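Long-range contact in iron-regulated ABC transporter siderophore-binding protein SirA (Staphylococcus aureus subsp. aureus, PDB 3MWF), which binds the iron-loaded siderophore staphyloferrin B and probably delivers it to an ABC transporter for iron uptake: residues Y176-L188 and T270-I284. Sequence-based numbering, arbitrary orientation.
Sequences YAGGYAGEILNDL and TWNLAGGYKSSLKLI. With SE8 (5-[(2-{[(3S)-5-{[(2S)-2-amino-2-carboxyethyl]amino}-3-carboxy-3-hydroxy-5-oxopentanoyl]amino}ethyl)amino]-2,5-dioxopentanoic acid), chain C.
Tyr180 reaches from helix 179-187 into a hollow formed by Asn272, Ser279, Ser280 and Leu283. With CG anti to the backbone N (chi1 -173°), its ring lies with Ile184 CD1 near the rim of one face and Gly275 N near the rim of the opposite face. The phenol thereby arrives at the turn before helix 277-284, where OH donates to Gly276 O at 2.6 Å, tilted 16° from the carbonyl plane. Leu283 fills the reciprocal hole among Tyr180, Ala181, Ile184 and Leu185; its CD1 lies 3.9 Å from Ala181 CB, while its CG stands over the centre of the Trp271 ring. Leu188 CD2 crosses Ile284 CG1 at 4.0 Å. Looser are Leu185 CD2 to Leu283 CD2 (4.4 Å) and Ile184 CG2 to Ile284 CG1 (4.5 Å). Helix 130-155 also touches Leu188, Ser280 and Ile284.

The pocket side is wetter and polar. One water accepts from Tyr180 N and donates to Asn272 OD1 and staphyloferrin B O27; a second links Ala181 N to Trp271 O and the same OD1. Two water bonds thus hold the Asn272 amide with ND2 turned to the ligand, 2.8 Å from carboxylate atom O24, which also accepts from Tyr176 OH at 2.6 Å. Arg174 NH1 bonds to this phenol and, like Arg93 and Arg169, to the ligand: probably a positively charged pocket for an anionic siderophore, floored where the helix after strand 173-176 packs on helix 277-290.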
loop_
_atom_site.group_PDB
_atom_site.type_symbol
_atom_site.label_atom_id
_atom_site.label_comp_id
_atom_site.label_asym_id
_atom_site.label_seq_id
_atom_site.Cartn_x
_atom_site.Cartn_y
_atom_site.Cartn_z
ATOM N N TYR A 176 -8.056 1.355 7.718
ATOM C CA TYR A 176 -7.267 1.955 6.640
ATOM C C TYR A 176 -8.246 2.785 5.824
ATOM O O TYR A 176 -8.733 2.342 4.798
ATOM C CB TYR A 176 -6.530 0.883 5.798
ATOM C CG TYR A 176 -5.310 0.397 6.510
ATOM C CD1 TYR A 176 -5.424 -0.397 7.652
ATOM C CD2 TYR A 176 -4.027 0.757 6.059
ATOM C CE1 TYR A 176 -4.283 -0.810 8.370
ATOM C CE2 TYR A 176 -2.888 0.348 6.752
ATOM C CZ TYR A 176 -3.020 -0.436 7.907
ATOM O OH TYR A 176 -1.926 -0.858 8.628
ATOM N N ALA A 177 -8.557 3.974 6.350
ATOM C CA ALA A 177 -9.514 4.899 5.736
ATOM C C ALA A 177 -8.926 5.445 4.448
ATOM O O ALA A 177 -9.547 5.379 3.379
ATOM C CB ALA A 177 -9.854 6.039 6.732
ATOM N N GLY A 178 -7.697 5.933 4.576
ATOM C CA GLY A 178 -6.782 6.137 3.473
ATOM C C GLY A 178 -5.793 4.981 3.503
ATOM O O GLY A 178 -6.176 3.803 3.618
ATOM N N GLY A 179 -4.517 5.303 3.440
ATOM C CA GLY A 179 -3.528 4.251 3.318
ATOM C C GLY A 179 -3.672 3.520 1.987
ATOM O O GLY A 179 -4.375 3.982 1.067
ATOM N N TYR A 180 -2.990 2.388 1.862
ATOM C CA TYR A 180 -2.922 1.728 0.563
ATOM C C TYR A 180 -4.305 1.372 0.018
ATOM O O TYR A 180 -4.649 1.805 -1.105
ATOM C CB TYR A 180 -2.086 0.441 0.650
ATOM C CG TYR A 180 -1.873 -0.140 -0.721
ATOM C CD1 TYR A 180 -0.986 0.480 -1.628
ATOM C CD2 TYR A 180 -2.568 -1.286 -1.128
ATOM C CE1 TYR A 180 -0.812 -0.038 -2.898
ATOM C CE2 TYR A 180 -2.386 -1.803 -2.427
ATOM C CZ TYR A 180 -1.517 -1.174 -3.282
ATOM O OH TYR A 180 -1.296 -1.673 -4.539
ATOM N N ALA A 181 -5.057 0.555 0.767
ATOM C CA ALA A 181 -6.342 0.065 0.245
ATOM C C ALA A 181 -7.395 1.156 0.314
ATOM O O ALA A 181 -8.194 1.284 -0.593
ATOM C CB ALA A 181 -6.825 -1.183 0.998
ATOM N N GLY A 182 -7.369 1.967 1.371
ATOM C CA GLY A 182 -8.361 3.059 1.485
ATOM C C GLY A 182 -8.327 4.068 0.340
ATOM O O GLY A 182 -9.387 4.528 -0.142
ATOM N N GLU A 183 -7.128 4.428 -0.111
ATOM C CA GLU A 183 -7.032 5.310 -1.273
ATOM C C GLU A 183 -7.508 4.662 -2.575
ATOM O O GLU A 183 -8.141 5.336 -3.392
ATOM C CB GLU A 183 -5.627 5.876 -1.459
ATOM C CG GLU A 183 -5.219 6.822 -0.301
ATOM C CD GLU A 183 -4.069 7.744 -0.676
ATOM O OE1 GLU A 183 -3.558 7.723 -1.806
ATOM O OE2 GLU A 183 -3.674 8.551 0.171
ATOM N N ILE A 184 -7.191 3.376 -2.776
ATOM C CA ILE A 184 -7.670 2.661 -3.958
ATOM C C ILE A 184 -9.194 2.556 -3.957
ATOM O O ILE A 184 -9.830 2.845 -4.974
ATOM C CB ILE A 184 -6.996 1.292 -4.084
ATOM C CG1 ILE A 184 -5.522 1.521 -4.453
ATOM C CG2 ILE A 184 -7.673 0.450 -5.207
ATOM C CD1 ILE A 184 -4.640 0.277 -4.200
ATOM N N LEU A 185 -9.781 2.194 -2.818
ATOM C CA LEU A 185 -11.245 2.154 -2.754
ATOM C C LEU A 185 -11.828 3.529 -3.080
ATOM O O LEU A 185 -12.883 3.609 -3.732
ATOM C CB LEU A 185 -11.772 1.652 -1.406
ATOM C CG LEU A 185 -11.404 0.225 -1.019
ATOM C CD1 LEU A 185 -12.112 -0.140 0.266
ATOM C CD2 LEU A 185 -11.706 -0.765 -2.159
ATOM N N ASN A 186 -11.200 4.588 -2.572
ATOM C CA ASN A 186 -11.643 5.946 -2.904
ATOM C C ASN A 186 -11.589 6.196 -4.444
ATOM O O ASN A 186 -12.532 6.747 -5.038
ATOM C CB ASN A 186 -10.803 7.006 -2.159
ATOM C CG ASN A 186 -11.465 8.386 -2.190
ATOM O OD1 ASN A 186 -11.084 9.276 -2.971
ATOM N ND2 ASN A 186 -12.466 8.552 -1.372
ATOM N N ASP A 187 -10.514 5.757 -5.092
ATOM C CA ASP A 187 -10.415 5.860 -6.550
ATOM C C ASP A 187 -11.566 5.140 -7.244
ATOM O O ASP A 187 -12.099 5.614 -8.263
ATOM C CB ASP A 187 -9.099 5.229 -7.042
ATOM C CG ASP A 187 -7.877 6.100 -6.799
ATOM O OD1 ASP A 187 -7.982 7.301 -6.465
ATOM O OD2 ASP A 187 -6.770 5.574 -6.986
ATOM N N LEU A 188 -11.934 3.994 -6.702
ATOM C CA LEU A 188 -12.961 3.133 -7.285
ATOM C C LEU A 188 -14.384 3.658 -7.080
ATOM O O LEU A 188 -15.337 3.084 -7.590
ATOM C CB LEU A 188 -12.826 1.730 -6.713
ATOM C CG LEU A 188 -11.518 1.057 -7.108
ATOM C CD1 LEU A 188 -11.393 -0.217 -6.328
ATOM C CD2 LEU A 188 -11.475 0.780 -8.664
ATOM N N THR A 270 -1.600 -8.282 -0.932
ATOM C CA THR A 270 -2.378 -7.500 -1.906
ATOM C C THR A 270 -2.999 -6.244 -1.283
ATOM O O THR A 270 -2.969 -5.158 -1.883
ATOM C CB THR A 270 -3.480 -8.374 -2.482
ATOM O OG1 THR A 270 -2.846 -9.398 -3.247
ATOM C CG2 THR A 270 -4.428 -7.577 -3.424
ATOM N N TRP A 271 -3.576 -6.425 -0.098
ATOM C CA TRP A 271 -4.402 -5.397 0.508
ATOM C C TRP A 271 -3.632 -4.325 1.254
ATOM O O TRP A 271 -4.193 -3.256 1.530
ATOM C CB TRP A 271 -5.497 -6.012 1.391
ATOM C CG TRP A 271 -6.646 -6.498 0.543
ATOM C CD1 TRP A 271 -6.695 -7.657 -0.200
ATOM C CD2 TRP A 271 -7.869 -5.803 0.297
ATOM N NE1 TRP A 271 -7.896 -7.723 -0.886
ATOM C CE2 TRP A 271 -8.628 -6.594 -0.603
ATOM C CE3 TRP A 271 -8.400 -4.580 0.747
ATOM C CZ2 TRP A 271 -9.908 -6.208 -1.045
ATOM C CZ3 TRP A 271 -9.669 -4.191 0.309
ATOM C CH2 TRP A 271 -10.416 -5.012 -0.577
ATOM N N ASN A 272 -2.364 -4.590 1.603
ATOM C CA ASN A 272 -1.601 -3.566 2.289
ATOM C C ASN A 272 -0.082 -3.645 2.167
ATOM O O ASN A 272 0.596 -2.605 2.013
ATOM C CB ASN A 272 -1.932 -3.553 3.797
ATOM C CG ASN A 272 -1.375 -2.320 4.472
ATOM O OD1 ASN A 272 -1.609 -1.194 4.012
ATOM N ND2 ASN A 272 -0.636 -2.521 5.556
ATOM N N LEU A 273 0.466 -4.851 2.277
ATOM C CA LEU A 273 1.939 -4.907 2.492
ATOM C C LEU A 273 2.774 -4.591 1.272
ATOM O O LEU A 273 3.816 -3.937 1.417
ATOM C CB LEU A 273 2.359 -6.253 3.082
ATOM C CG LEU A 273 1.740 -6.612 4.431
ATOM C CD1 LEU A 273 2.206 -8.016 4.896
ATOM C CD2 LEU A 273 1.927 -5.573 5.569
ATOM N N ALA A 274 2.354 -5.069 0.100
ATOM C CA ALA A 274 3.151 -4.885 -1.105
ATOM C C ALA A 274 3.273 -3.412 -1.501
ATOM O O ALA A 274 4.338 -2.974 -1.970
ATOM C CB ALA A 274 2.618 -5.742 -2.264
ATOM N N GLY A 275 2.193 -2.661 -1.315
ATOM C CA GLY A 275 2.238 -1.200 -1.384
ATOM C C GLY A 275 2.412 -0.613 -2.761
ATOM O O GLY A 275 2.610 0.600 -2.891
ATOM N N GLY A 276 2.310 -1.450 -3.806
ATOM C CA GLY A 276 2.883 -1.069 -5.091
ATOM C C GLY A 276 1.903 -1.003 -6.232
ATOM O O GLY A 276 0.673 -0.975 -6.031
ATOM N N TYR A 277 2.475 -1.002 -7.440
ATOM C CA TYR A 277 1.696 -0.937 -8.659
ATOM C C TYR A 277 0.995 -2.250 -8.953
ATOM O O TYR A 277 -0.221 -2.278 -9.180
ATOM C CB TYR A 277 2.577 -0.547 -9.845
ATOM C CG TYR A 277 1.748 -0.516 -11.100
ATOM C CD1 TYR A 277 0.924 0.561 -11.369
ATOM C CD2 TYR A 277 1.710 -1.629 -11.960
ATOM C CE1 TYR A 277 0.095 0.580 -12.507
ATOM C CE2 TYR A 277 0.890 -1.616 -13.090
ATOM C CZ TYR A 277 0.097 -0.522 -13.347
ATOM O OH TYR A 277 -0.697 -0.519 -14.473
ATOM N N LYS A 278 1.750 -3.347 -8.925
ATOM C CA LYS A 278 1.158 -4.650 -9.272
ATOM C C LYS A 278 -0.035 -5.031 -8.387
ATOM O O LYS A 278 -1.040 -5.554 -8.888
ATOM C CB LYS A 278 2.221 -5.755 -9.262
ATOM C CG LYS A 278 3.143 -5.632 -10.459
ATOM C CD LYS A 278 4.218 -6.676 -10.410
ATOM C CE LYS A 278 5.042 -6.627 -11.710
ATOM N NZ LYS A 278 4.332 -7.261 -12.887
ATOM N N SER A 279 0.052 -4.762 -7.080
ATOM C CA SER A 279 -1.040 -5.113 -6.170
ATOM C C SER A 279 -2.294 -4.308 -6.408
ATOM O O SER A 279 -3.381 -4.758 -6.059
ATOM C CB SER A 279 -0.656 -4.900 -4.706
ATOM O OG SER A 279 0.313 -5.827 -4.302
ATOM N N SER A 280 -2.140 -3.101 -6.944
ATOM C CA SER A 280 -3.327 -2.235 -7.181
ATOM C C SER A 280 -4.278 -2.936 -8.155
ATOM O O SER A 280 -5.492 -3.041 -7.892
ATOM C CB SER A 280 -2.950 -0.808 -7.651
ATOM O OG SER A 280 -2.507 -0.740 -9.002
ATOM N N LEU A 281 -3.705 -3.478 -9.233
ATOM C CA LEU A 281 -4.497 -4.196 -10.226
ATOM C C LEU A 281 -5.081 -5.467 -9.619
ATOM O O LEU A 281 -6.260 -5.800 -9.835
ATOM C CB LEU A 281 -3.621 -4.511 -11.455
ATOM C CG LEU A 281 -2.929 -3.290 -12.080
ATOM C CD1 LEU A 281 -2.092 -3.738 -13.290
ATOM C CD2 LEU A 281 -3.937 -2.214 -12.520
ATOM N N LYS A 282 -4.270 -6.177 -8.832
ATOM C CA LYS A 282 -4.753 -7.346 -8.118
ATOM C C LYS A 282 -5.875 -7.074 -7.107
ATOM O O LYS A 282 -6.788 -7.873 -6.962
ATOM C CB LYS A 282 -3.588 -8.066 -7.453
ATOM C CG LYS A 282 -3.935 -9.407 -6.887
ATOM C CD LYS A 282 -3.866 -10.453 -7.992
ATOM C CE LYS A 282 -3.829 -11.838 -7.399
ATOM N NZ LYS A 282 -5.195 -12.215 -6.939
ATOM N N LEU A 283 -5.778 -5.966 -6.383
ATOM C CA LEU A 283 -6.817 -5.597 -5.426
ATOM C C LEU A 283 -8.162 -5.391 -6.149
ATOM O O LEU A 283 -9.191 -5.942 -5.729
ATOM C CB LEU A 283 -6.378 -4.362 -4.610
ATOM C CG LEU A 283 -7.202 -3.994 -3.370
ATOM C CD1 LEU A 283 -6.410 -3.049 -2.453
ATOM C CD2 LEU A 283 -8.543 -3.344 -3.755
ATOM N N ILE A 284 -8.127 -4.693 -7.272
ATOM C CA ILE A 284 -9.344 -4.465 -8.083
ATOM C C ILE A 284 -9.936 -5.811 -8.556
ATOM O O ILE A 284 -11.153 -6.048 -8.470
ATOM C CB ILE A 284 -9.072 -3.501 -9.269
ATOM C CG1 ILE A 284 -8.660 -2.096 -8.748
ATOM C CG2 ILE A 284 -10.350 -3.350 -10.104
ATOM C CD1 ILE A 284 -8.091 -1.091 -9.794
HETATM C C1 SE8 C . 5.925 -0.929 10.910
HETATM C C2 SE8 C . 4.872 -1.954 11.228
HETATM C C3 SE8 C . 4.920 -3.103 10.233
HETATM N N4 SE8 C . 4.554 -2.698 8.880
HETATM C C5 SE8 C . 3.322 -2.807 8.426
HETATM C C6 SE8 C . 3.040 -2.201 7.074
HETATM C C7 SE8 C . 2.750 -0.705 7.197
HETATM C C8 SE8 C . 2.647 -0.121 5.776
HETATM C C9 SE8 C . 2.142 1.319 5.720
HETATM N N10 SE8 C . 2.499 2.144 6.702
HETATM C C11 SE8 C . 2.058 3.519 6.647
HETATM C C12 SE8 C . 3.244 4.467 6.583
HETATM N N13 SE8 C . 2.886 5.823 6.976
HETATM C C14 SE8 C . 2.821 6.256 8.271
HETATM C C15 SE8 C . 3.512 5.476 9.349
HETATM C C16 SE8 C . 2.532 4.363 9.630
HETATM C C17 SE8 C . 3.128 3.058 10.058
HETATM C C18 SE8 C . 2.604 2.573 11.324
HETATM O O19 SE8 C . 7.124 -1.199 11.184
HETATM O O20 SE8 C . 5.559 0.166 10.437
HETATM N N21 SE8 C . 3.548 -1.302 11.212
HETATM O O22 SE8 C . 2.418 -3.352 9.031
HETATM C C23 SE8 C . 1.487 -0.481 8.009
HETATM O O24 SE8 C . 0.368 -0.694 7.480
HETATM O O25 SE8 C . 1.575 -0.071 9.194
HETATM O O26 SE8 C . 3.817 -0.090 7.942
HETATM O O27 SE8 C . 1.446 1.677 4.776
HETATM O O28 SE8 C . 2.194 7.245 8.603
HETATM O O29 SE8 C . 3.877 2.387 9.341
HETATM O O30 SE8 C . 2.632 1.365 11.536
HETATM O O31 SE8 C . 2.098 3.377 12.147
HETATM O O HOH W 1 -1.339 1.559 4.046
HETATM O O HOH W 2 -4.271 -0.999 3.079
#